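Local coordinates for protein adenylate kinase (Desulfovibrio gigas, PDB 2XB4) that probably catalyses the reversible transfer of the terminal phosphate of ATP to AMP, giving two ADP, and carries a zinc ion, at residues 35-40 with 69-74; 93-98 with 189-194; 122-127 with 165-170; 201-206 with 216-221. One frame throughout, in Å; residues are numbered along the deposited sequence.

Overall arrangement
The four contacts are spread over a P-loop kinase fold, whose parallel sheet has strand order 2-3-1-4-5; of them, only contact 1 involves the predicted NMP region. Contacts 1 and 2 touch, Leu-69 CD2 lying 3.8 Å from Ala-98 CB, although their centres are 21 Å apart. Contacts 2 and 4 are joined by the salt bridge from Lys-192 NZ to Glu-204 OE2, 2.8 Å. Contact 3 stands apart: its centre is 31 Å from those of contacts 1 and 2, and its nearest atoms are about 7 Å from those of contact 4. It alone holds a residue of the tartrate pocket, Arg-126, whereas contact 1 holds Arg-36 of the predicted AMP site.

Contact 1 (35-40 with 69-74); sequences FREHIG and LETLES
Thr-71 OG1 is the polar hub between 35-40 and 69-74, with two side chains of the first helix converging on it. Glu-37 OE1 lies 3.0 Å from Thr-71 OG1 in a weak hydrogen bond. His-38 NE2 meets the same hydroxyl, Thr-71 OG1, at 3.1 Å, again weakly: the angle is only 129°, and either group could be the donor. The hydroxyl lies at the imidazole edge, in the plane of the ring. Glu-37 reaches it with CG anti to the backbone N (chi1 166°) and a straight chain beyond, passing Thr-71 in the opposite direction. Its OE1 also forms a salt bridge with Lys-75, while His-38 ND1 is hydrogen-bonded to Thr-43.

Further out, Glu-70 packs against the same imidazole. Its OE1 comes within 3.3 Å of His-38 CE1, and its CB lies 3.7 Å from that carbon at the ring edge. Thr-71 CG2 rests 3.3 Å from Glu-37 OE1. The helix axes stay 10.7 Å apart at an angle of 112°, so long side chains bridge the gap and only 201 Å² is buried.

The first helix belongs to the predicted NMP region and carries Arg-36 of the predicted AMP site; the contact therefore joins that region to helix 61-75. With weak bonds centred on one hydroxyl and stronger partners for Glu-37 and His-38 outside the pair, the chemistry is that of a polar junction with a small direct interface, consistent with a domain that moves during catalysis.

Contact 2 (93-98 with 189-194); sequences QKLFEA and YYYKNM
Met-194 and Phe-96 form a Met-aromatic contact between the segment 189-194 and helix 89-101. The sulfur SD stands over one face of the phenyl ring, 3.7 Å from its centroid and 14° off the normal. CE of Met-194 adds a CH-pi contact over the ring, 4.3 Å from the same centroid. The thioether is placed by a Met-194 chi1 of 70°, which sets CG between the backbone N and carbonyl carbon, and by a bend at chi3. CE also lies over a face of the Tyr-190 ring, toward its rim, so the methyl is shared by two aromatic groups.

Apolar and van der Waals contacts make up the rest. Tyr-190 reaches across at about a right angle to Gln-93 and Phe-96; its OH lies 3.4 Å from Gln-93 CA and 3.6 Å from Phe-96 CD2. Phe-96 CB sits at the Tyr-190 ring edge. Tyr-191 OH is 3.8 Å from Leu-95 CD2, and its side chain also touches Phe-6 and Val-109 of the central sheet.

Within helix 89-101, Gln-93 NE2 donates to Glu-97 OE2 at 2.8 Å, meeting the syn side of the carboxylate. No hydrogen bond links 93-98 with 189-194, though a weak one from Tyr-191 OH to Ala-92 O, just before the first segment, does cross between the helices. Between the two segments, then, dispersion and Met-aromatic contacts predominate, with that weak tyrosine bond beside them.

Contact 3 (122-127 with 165-170); sequences RIMGRR and QDEGAI. With SRT (S,R meso-tartaric acid), chain C.
The tartrate pocket borders this contact through Arg-126, beside helix 116-124 and across from the start of helix 167-177. Arg-126 NH2 lies 2.9 Å from O1 of the bound tartrate, which sits at the guanidinium edge, in plane; NH1 forms a salt bridge with Asp-164. The same arginine is a predicted ATP ligand.

Between the segments the one direct hydrogen bond runs from Gln-165 NE2 to Met-124 O, 2.8 Å and nearly straight at 173°. A bend at chi2 (-53°) folds Gln-165 back so that its amide reaches this carbonyl. Met-124 O also accepts from Arg-127 NH1 at 2.9 Å, which bonds to Arg-126 O as well. A water accepts from Arg-127 NH2 and donates to Gln-165 OE1, closing a second route between the two side chains, whose flat groups stand 89° apart.

Ile-123 and Ile-170 slide past each other in opposite directions, CG2 of the former 3.7 Å from CD1 of the latter. Met-124 crosses Glu-167 at about a right angle, its CE 3.6 Å from Glu-167 CG. Asp-166 caps the helix that follows, its OD1 accepting from Ala-169 N.

Two separate effects follow. The paired donors on Met-124 O fix that carbonyl together with the Gln-165 amide and the Arg-127 guanidinium. The salt bridge to Asp-164, a protein partner at NH1, probably orients Arg-126 with NH2 turned to its ligand, the tartrate.

Contact 4 (201-206 with 216-221); sequences VYIELD and DTLLAQ
Leu-205, with CG anti to its carbonyl carbon (chi1 -68°), and Leu-218, with CG anti to the backbone N (chi1 -160°), cross at about a right angle. Gln-221, its chain extended beyond CG, runs past Ile-203 in the opposite direction. The setting is the last strand and C-terminal helix of the P-loop kinase fold: strand 201-206 is an outermost strand of the parallel sheet, and helix 211-222 packs on it almost antiparallel, the short axes 169° apart in direction and 9.3 Å at closest approach.

The hydrophobic part is compact. Leu-205 CD1 lies 3.6 Å from Leu-218 CG, and its CD2 rests against Leu-218 CB and CA. Ile-203 CD1 reaches Leu-218 CD2 at 4.1 Å, while Ile-203 CG2 touches the amide of Gln-221, 3.6 Å from OE1. Leu-218 also touches Ile-110 of the neighbouring strand and Val-20 of helix 13-24, so the C-terminal helix packs over the sheet beside its 201-206 edge.

Water supplies the polar link. One water accepts from Glu-204 N and donates to Gln-221 OE1; a second donates to Glu-204 O and accepts from Gln-221 NE2. The two ends of one amide are thereby tied to the N-H and carbonyl of a single strand residue. Within the helix, Gln-221 NE2 donates to Thr-217 O at 2.9 Å from above the carbonyl plane, while Gln-221 N reaches that same oxygen from the opposite face.

Contact 1 (35-40 with 69-74)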
# COMPACT_ATOMS: atom_id res chain seq x y z
N PHE A 35 5.56 17.28 20.88
CA PHE A 35 4.54 16.53 21.65
C PHE A 35 5.08 15.24 22.21
O PHE A 35 4.87 14.93 23.38
CB PHE A 35 3.23 16.32 20.85
CG PHE A 35 2.32 17.60 20.72
CD1 PHE A 35 2.88 18.90 20.65
CD2 PHE A 35 0.90 17.48 20.61
CE1 PHE A 35 2.07 20.07 20.51
CE2 PHE A 35 0.05 18.67 20.45
CZ PHE A 35 0.66 19.96 20.42
N ARG A 36 5.77 14.43 21.42
CA ARG A 36 6.34 13.21 22.00
C ARG A 36 7.26 13.44 23.20
O ARG A 36 7.23 12.65 24.16
CB ARG A 36 7.08 12.37 20.94
CG ARG A 36 6.17 11.53 20.07
CD ARG A 36 7.02 10.57 19.22
NE ARG A 36 8.03 11.28 18.44
CZ ARG A 36 7.81 11.94 17.28
NH1 ARG A 36 6.58 12.05 16.76
NH2 ARG A 36 8.81 12.51 16.65
N GLU A 37 8.14 14.45 23.15
CA GLU A 37 8.92 14.85 24.33
C GLU A 37 8.01 15.21 25.55
O GLU A 37 8.27 14.84 26.68
CB GLU A 37 9.83 16.08 24.00
CG GLU A 37 10.45 16.78 25.29
CD GLU A 37 11.35 18.04 25.03
OE1 GLU A 37 11.70 18.25 23.87
OE2 GLU A 37 11.69 18.81 25.97
N HIS A 38 6.97 16.00 25.34
CA HIS A 38 6.21 16.50 26.49
C HIS A 38 5.02 15.57 26.89
O HIS A 38 4.81 15.24 28.08
CB HIS A 38 5.68 17.82 26.13
CG HIS A 38 6.69 18.92 26.21
ND1 HIS A 38 6.90 19.64 27.35
CD2 HIS A 38 7.50 19.45 25.27
CE1 HIS A 38 7.78 20.59 27.12
NE2 HIS A 38 8.13 20.52 25.85
N ILE A 39 4.22 15.18 25.88
CA ILE A 39 3.04 14.28 26.12
C ILE A 39 3.51 12.87 26.53
O ILE A 39 3.13 12.37 27.62
CB ILE A 39 1.97 14.27 24.94
CG1 ILE A 39 1.17 15.55 24.92
CG2 ILE A 39 0.90 13.15 25.10
CD1 ILE A 39 1.77 16.63 24.16
N GLY A 40 4.39 12.30 25.72
CA GLY A 40 5.05 11.07 26.03
C GLY A 40 5.97 11.14 27.28
O GLY A 40 5.89 10.27 28.14
N LEU A 69 8.56 26.50 23.58
CA LEU A 69 9.73 27.24 24.14
C LEU A 69 10.59 26.34 25.03
O LEU A 69 11.84 26.50 25.01
CB LEU A 69 9.27 28.41 24.99
CG LEU A 69 9.17 29.76 24.27
CD1 LEU A 69 10.61 30.31 24.19
CD2 LEU A 69 8.42 29.66 22.93
N GLU A 70 9.97 25.43 25.81
CA GLU A 70 10.74 24.52 26.64
C GLU A 70 11.64 23.61 25.81
O GLU A 70 12.76 23.29 26.22
CB GLU A 70 9.85 23.62 27.53
CG GLU A 70 9.28 24.42 28.68
CD GLU A 70 8.75 23.59 29.87
OE1 GLU A 70 8.57 22.32 29.81
OE2 GLU A 70 8.43 24.29 30.89
N THR A 71 11.12 23.13 24.68
CA THR A 71 11.92 22.30 23.76
C THR A 71 13.06 23.06 23.11
O THR A 71 14.19 22.57 23.00
CB THR A 71 10.95 21.65 22.68
OG1 THR A 71 10.07 20.79 23.44
CG2 THR A 71 11.73 20.72 21.69
N LEU A 72 12.76 24.28 22.69
CA LEU A 72 13.80 25.15 22.10
C LEU A 72 14.95 25.43 23.07
O LEU A 72 16.12 25.44 22.68
CB LEU A 72 13.16 26.44 21.63
CG LEU A 72 12.18 26.38 20.46
CD1 LEU A 72 11.61 27.83 20.23
CD2 LEU A 72 12.76 25.72 19.13
N GLU A 73 14.61 25.63 24.35
CA GLU A 73 15.59 25.85 25.43
C GLU A 73 16.44 24.64 25.72
O GLU A 73 17.62 24.76 26.06
CB GLU A 73 14.91 26.23 26.72
CG GLU A 73 14.48 27.64 26.72
CD GLU A 73 13.76 28.04 28.00
OE1 GLU A 73 13.07 27.18 28.63
OE2 GLU A 73 13.92 29.23 28.38
N SER A 74 15.80 23.49 25.62
CA SER A 74 16.37 22.22 26.03
C SER A 74 17.18 21.56 24.85
O SER A 74 18.35 21.25 25.02
CB SER A 74 15.18 21.35 26.47
OG SER A 74 15.51 19.99 26.43

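Contact 2 (93-98 with 189-194)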
# COMPACT_ATOMS: atom_id res chain seq x y z
N GLN A 93 1.85 35.03 16.41
CA GLN A 93 2.08 36.22 17.25
C GLN A 93 2.38 35.72 18.73
O GLN A 93 3.24 36.25 19.43
CB GLN A 93 0.85 37.13 17.25
CG GLN A 93 1.03 38.24 18.25
CD GLN A 93 -0.11 39.23 18.19
OE1 GLN A 93 -1.00 39.12 17.33
NE2 GLN A 93 -0.12 40.19 19.12
N LYS A 94 1.65 34.72 19.20
CA LYS A 94 1.92 34.21 20.62
C LYS A 94 3.35 33.69 20.69
O LYS A 94 4.07 33.92 21.73
CB LYS A 94 0.90 33.14 21.06
CG LYS A 94 -0.45 33.85 21.28
CD LYS A 94 -1.57 32.78 21.54
CE LYS A 94 -2.71 33.44 22.37
NZ LYS A 94 -3.92 32.63 22.08
N LEU A 95 3.78 33.01 19.62
CA LEU A 95 5.17 32.50 19.59
C LEU A 95 6.20 33.65 19.61
O LEU A 95 7.17 33.63 20.36
CB LEU A 95 5.42 31.60 18.37
CG LEU A 95 6.87 31.08 18.11
CD1 LEU A 95 7.22 30.04 19.22
CD2 LEU A 95 6.94 30.32 16.78
N PHE A 96 5.99 34.64 18.75
CA PHE A 96 6.88 35.79 18.76
C PHE A 96 6.98 36.45 20.18
O PHE A 96 8.08 36.74 20.67
CB PHE A 96 6.44 36.80 17.73
CG PHE A 96 7.33 37.99 17.70
CD1 PHE A 96 8.67 37.86 17.29
CD2 PHE A 96 6.87 39.23 18.15
CE1 PHE A 96 9.53 39.02 17.33
CE2 PHE A 96 7.75 40.38 18.16
CZ PHE A 96 9.06 40.22 17.72
N GLU A 97 5.84 36.66 20.86
CA GLU A 97 5.86 37.31 22.18
C GLU A 97 6.55 36.42 23.21
O GLU A 97 7.32 36.91 24.06
CB GLU A 97 4.42 37.59 22.60
CG GLU A 97 3.81 38.65 21.68
CD GLU A 97 2.27 38.77 21.76
OE1 GLU A 97 1.58 37.94 22.41
OE2 GLU A 97 1.76 39.71 21.10
N ALA A 98 6.37 35.11 23.06
CA ALA A 98 7.01 34.14 24.01
C ALA A 98 8.53 34.10 23.81
O ALA A 98 9.33 33.97 24.79
CB ALA A 98 6.36 32.73 23.85
N TYR A 189 3.99 35.65 6.46
CA TYR A 189 4.00 37.07 6.14
C TYR A 189 4.05 38.00 7.37
O TYR A 189 4.56 39.09 7.27
CB TYR A 189 2.81 37.48 5.22
CG TYR A 189 2.70 36.73 3.92
CD1 TYR A 189 3.82 36.05 3.37
CD2 TYR A 189 1.50 36.77 3.19
CE1 TYR A 189 3.68 35.33 2.15
CE2 TYR A 189 1.38 36.12 1.96
CZ TYR A 189 2.44 35.42 1.43
OH TYR A 189 2.26 34.73 0.22
N TYR A 190 3.47 37.59 8.48
CA TYR A 190 3.61 38.30 9.72
C TYR A 190 5.10 38.41 10.08
O TYR A 190 5.59 39.51 10.48
CB TYR A 190 2.79 37.57 10.76
CG TYR A 190 3.11 37.92 12.17
CD1 TYR A 190 2.61 39.13 12.77
CD2 TYR A 190 3.84 37.04 12.97
CE1 TYR A 190 2.89 39.40 14.08
CE2 TYR A 190 4.13 37.37 14.36
CZ TYR A 190 3.65 38.52 14.85
OH TYR A 190 3.87 38.87 16.15
N TYR A 191 5.86 37.33 9.86
CA TYR A 191 7.32 37.42 10.10
C TYR A 191 8.00 38.28 9.02
O TYR A 191 8.81 39.13 9.37
CB TYR A 191 8.01 36.06 10.27
CG TYR A 191 7.53 35.36 11.56
CD1 TYR A 191 8.03 35.74 12.81
CD2 TYR A 191 6.59 34.31 11.52
CE1 TYR A 191 7.50 35.16 14.01
CE2 TYR A 191 6.11 33.73 12.67
CZ TYR A 191 6.52 34.19 13.89
OH TYR A 191 6.07 33.53 14.98
N LYS A 192 7.72 38.04 7.74
CA LYS A 192 8.30 38.85 6.69
C LYS A 192 8.20 40.36 7.00
O LYS A 192 9.15 41.13 6.78
CB LYS A 192 7.62 38.55 5.36
CG LYS A 192 8.25 39.12 4.10
CD LYS A 192 7.44 38.65 2.80
CE LYS A 192 8.00 39.51 1.65
NZ LYS A 192 7.59 39.15 0.24
N ASN A 193 7.00 40.75 7.39
CA ASN A 193 6.66 42.15 7.61
C ASN A 193 7.34 42.80 8.80
O ASN A 193 7.28 44.01 8.89
CB ASN A 193 5.14 42.33 7.61
CG ASN A 193 4.58 42.20 6.18
OD1 ASN A 193 5.26 42.54 5.22
ND2 ASN A 193 3.38 41.70 6.04
N MET A 194 7.98 42.04 9.69
CA MET A 194 8.68 42.64 10.82
C MET A 194 10.18 42.33 10.76
O MET A 194 10.95 42.72 11.65
CB MET A 194 8.10 42.12 12.15
CG MET A 194 8.44 40.64 12.38
SD MET A 194 8.11 39.97 14.09
CE MET A 194 6.44 40.54 14.12

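Contact 3 (122-127 with 165-170)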
# COMPACT_ATOMS: atom_id res chain seq x y z
N ARG A 122 2.85 18.07 -7.89
CA ARG A 122 4.07 17.36 -7.43
C ARG A 122 3.80 16.21 -6.45
O ARG A 122 4.55 15.24 -6.48
CB ARG A 122 5.05 18.31 -6.80
CG ARG A 122 5.68 19.17 -7.82
CD ARG A 122 6.71 20.10 -7.22
NE ARG A 122 7.29 20.79 -8.40
CZ ARG A 122 8.56 21.13 -8.53
NH1 ARG A 122 9.42 20.86 -7.56
NH2 ARG A 122 8.98 21.73 -9.67
N ILE A 123 2.82 16.35 -5.53
CA ILE A 123 2.53 15.25 -4.64
C ILE A 123 1.91 14.10 -5.48
O ILE A 123 2.29 12.93 -5.32
CB ILE A 123 1.54 15.69 -3.56
CG1 ILE A 123 2.17 16.78 -2.66
CG2 ILE A 123 0.99 14.49 -2.73
CD1 ILE A 123 1.10 17.68 -1.92
N MET A 124 0.88 14.42 -6.29
CA MET A 124 0.09 13.33 -6.98
C MET A 124 0.95 12.66 -8.03
O MET A 124 0.73 11.51 -8.35
CB MET A 124 -1.17 13.92 -7.68
CG MET A 124 -2.11 14.55 -6.62
SD MET A 124 -3.69 14.94 -7.32
CE MET A 124 -4.35 13.33 -7.72
N GLY A 125 1.98 13.35 -8.51
CA GLY A 125 2.84 12.84 -9.63
C GLY A 125 3.91 11.85 -9.18
O GLY A 125 4.56 11.15 -10.02
N ARG A 126 4.12 11.71 -7.88
CA ARG A 126 5.17 10.77 -7.40
C ARG A 126 4.87 9.32 -7.81
O ARG A 126 3.71 8.86 -7.66
CB ARG A 126 5.20 10.80 -5.87
CG ARG A 126 5.61 12.20 -5.18
CD ARG A 126 5.23 12.20 -3.69
NE ARG A 126 5.75 13.43 -3.07
CZ ARG A 126 5.33 13.93 -1.90
NH1 ARG A 126 4.40 13.27 -1.21
NH2 ARG A 126 5.86 15.08 -1.42
N ARG A 127 5.88 8.59 -8.22
CA ARG A 127 5.74 7.15 -8.61
C ARG A 127 6.85 6.44 -7.88
O ARG A 127 7.97 6.94 -7.86
CB ARG A 127 5.89 6.93 -10.12
CG ARG A 127 4.61 7.55 -10.90
CD ARG A 127 3.27 6.82 -10.53
NE ARG A 127 2.11 7.37 -11.27
CZ ARG A 127 1.37 8.42 -10.90
NH1 ARG A 127 1.65 9.12 -9.79
NH2 ARG A 127 0.37 8.82 -11.70
N GLN A 165 -2.46 10.20 -3.75
CA GLN A 165 -3.61 10.37 -4.61
C GLN A 165 -4.88 10.82 -3.89
O GLN A 165 -5.95 10.98 -4.52
CB GLN A 165 -3.91 9.06 -5.38
CG GLN A 165 -2.66 8.45 -6.06
CD GLN A 165 -1.92 9.47 -6.95
OE1 GLN A 165 -2.55 10.18 -7.74
NE2 GLN A 165 -0.61 9.54 -6.83
N ASP A 166 -4.78 11.12 -2.61
CA ASP A 166 -5.99 11.44 -1.82
C ASP A 166 -6.20 12.98 -1.93
O ASP A 166 -5.66 13.80 -1.13
CB ASP A 166 -5.79 11.02 -0.37
CG ASP A 166 -7.00 11.31 0.51
OD1 ASP A 166 -7.98 12.08 0.12
OD2 ASP A 166 -6.94 10.79 1.65
N GLU A 167 -6.94 13.39 -2.95
CA GLU A 167 -7.07 14.84 -3.22
C GLU A 167 -7.84 15.59 -2.13
O GLU A 167 -7.55 16.74 -1.90
CB GLU A 167 -7.77 15.14 -4.56
CG GLU A 167 -7.09 14.46 -5.69
CD GLU A 167 -7.71 14.80 -7.06
OE1 GLU A 167 -8.19 13.89 -7.77
OE2 GLU A 167 -7.69 15.98 -7.39
N GLY A 168 -8.81 14.96 -1.48
CA GLY A 168 -9.53 15.67 -0.39
C GLY A 168 -8.53 15.97 0.72
O GLY A 168 -8.56 17.04 1.29
N ALA A 169 -7.61 15.04 1.03
CA ALA A 169 -6.72 15.28 2.18
C ALA A 169 -5.65 16.34 1.82
O ALA A 169 -5.26 17.13 2.67
CB ALA A 169 -6.02 13.97 2.61
N ILE A 170 -5.10 16.25 0.60
CA ILE A 170 -4.10 17.19 0.10
C ILE A 170 -4.72 18.60 0.15
O ILE A 170 -4.11 19.54 0.71
CB ILE A 170 -3.66 16.83 -1.32
CG1 ILE A 170 -2.81 15.54 -1.34
CG2 ILE A 170 -2.87 17.98 -1.95
CD1 ILE A 170 -2.68 15.07 -2.81
O1 SRT C . 7.35 17.49 -0.91
O11 SRT C . 9.07 16.96 0.47
C1 SRT C . 7.88 17.29 0.22
C2 SRT C . 6.96 17.78 1.26
O2 SRT C . 5.64 17.27 1.31
C3 SRT C . 7.53 18.59 2.36
O3 SRT C . 7.31 19.77 1.55
C4 SRT C . 6.66 18.65 3.54
O4 SRT C . 6.81 17.77 4.40
O41 SRT C . 5.84 19.57 3.61
O HOH W 1 2.21 8.41 -5.49
O HOH W 2 -1.59 10.54 -10.37

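Contact 4 (201-206 with 216-221)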
# COMPACT_ATOMS: atom_id res chain seq x y z
N VAL A 201 16.62 38.03 8.86
CA VAL A 201 16.56 38.04 7.43
C VAL A 201 15.49 37.04 6.94
O VAL A 201 15.43 35.93 7.40
CB VAL A 201 17.97 37.75 6.83
CG1 VAL A 201 17.88 37.49 5.33
CG2 VAL A 201 19.07 38.92 7.16
N TYR A 202 14.62 37.48 6.01
CA TYR A 202 13.55 36.63 5.50
C TYR A 202 13.98 36.15 4.10
O TYR A 202 14.25 36.98 3.19
CB TYR A 202 12.27 37.44 5.38
CG TYR A 202 11.01 36.56 5.04
CD1 TYR A 202 10.26 36.00 6.07
CD2 TYR A 202 10.60 36.36 3.71
CE1 TYR A 202 9.09 35.27 5.81
CE2 TYR A 202 9.42 35.56 3.41
CZ TYR A 202 8.69 35.06 4.48
OH TYR A 202 7.52 34.35 4.34
N ILE A 203 14.13 34.84 3.97
CA ILE A 203 14.67 34.26 2.72
C ILE A 203 13.49 33.60 1.96
O ILE A 203 12.77 32.82 2.56
CB ILE A 203 15.73 33.21 3.03
CG1 ILE A 203 16.96 33.90 3.67
CG2 ILE A 203 16.26 32.49 1.66
CD1 ILE A 203 18.08 32.86 4.10
N GLU A 204 13.31 33.94 0.67
CA GLU A 204 12.26 33.34 -0.15
C GLU A 204 12.97 32.44 -1.14
O GLU A 204 13.88 32.91 -1.86
CB GLU A 204 11.55 34.45 -0.92
CG GLU A 204 10.63 35.34 -0.06
CD GLU A 204 9.91 36.38 -0.94
OE1 GLU A 204 10.43 36.74 -2.00
OE2 GLU A 204 8.82 36.82 -0.61
N LEU A 205 12.63 31.16 -1.13
CA LEU A 205 13.21 30.18 -2.02
C LEU A 205 12.18 29.83 -3.10
O LEU A 205 11.03 29.48 -2.79
CB LEU A 205 13.55 28.93 -1.20
CG LEU A 205 14.68 29.10 -0.20
CD1 LEU A 205 14.95 27.68 0.52
CD2 LEU A 205 16.00 29.65 -0.93
N ASP A 206 12.58 29.92 -4.36
CA ASP A 206 11.68 29.53 -5.46
C ASP A 206 11.70 28.02 -5.56
O ASP A 206 12.66 27.43 -6.09
CB ASP A 206 12.18 30.08 -6.80
CG ASP A 206 11.40 29.52 -8.01
OD1 ASP A 206 10.35 28.83 -7.85
OD2 ASP A 206 11.88 29.75 -9.15
N ASP A 216 21.95 25.67 -3.17
CA ASP A 216 22.97 26.72 -3.45
C ASP A 216 22.55 28.15 -3.02
O ASP A 216 23.23 28.75 -2.21
CB ASP A 216 23.40 26.69 -4.93
CG ASP A 216 24.31 25.50 -5.26
OD1 ASP A 216 24.80 24.84 -4.32
OD2 ASP A 216 24.52 25.23 -6.47
N THR A 217 21.46 28.69 -3.57
CA THR A 217 20.89 30.02 -3.18
C THR A 217 20.62 30.18 -1.65
O THR A 217 20.80 31.25 -1.07
CB THR A 217 19.53 30.25 -3.90
OG1 THR A 217 19.49 29.48 -5.12
CG2 THR A 217 19.28 31.72 -4.17
N LEU A 218 20.19 29.09 -1.01
CA LEU A 218 19.85 29.08 0.40
C LEU A 218 21.08 29.14 1.27
O LEU A 218 21.18 30.00 2.14
CB LEU A 218 19.12 27.81 0.73
CG LEU A 218 18.27 27.70 1.96
CD1 LEU A 218 18.55 26.42 2.65
CD2 LEU A 218 18.22 28.89 2.94
N LEU A 219 21.97 28.16 1.08
CA LEU A 219 23.25 28.09 1.78
C LEU A 219 24.12 29.34 1.50
O LEU A 219 24.99 29.66 2.32
CB LEU A 219 24.00 26.76 1.46
CG LEU A 219 23.90 25.50 2.36
CD1 LEU A 219 22.51 25.09 2.88
CD2 LEU A 219 24.58 24.30 1.68
N ALA A 220 23.86 30.04 0.38
CA ALA A 220 24.52 31.34 0.09
C ALA A 220 23.91 32.44 0.97
O ALA A 220 24.64 33.22 1.58
CB ALA A 220 24.44 31.72 -1.37
N GLN A 221 22.58 32.51 1.08
CA GLN A 221 21.99 33.63 1.85
C GLN A 221 22.01 33.48 3.38
O GLN A 221 21.68 34.42 4.08
CB GLN A 221 20.60 34.00 1.37
CG GLN A 221 20.46 34.08 -0.14
CD GLN A 221 18.99 34.11 -0.55
OE1 GLN A 221 18.20 34.95 -0.07
NE2 GLN A 221 18.61 33.16 -1.42
O HOH W 3 15.14 36.03 -0.41
O HOH W 4 16.53 32.73 -3.03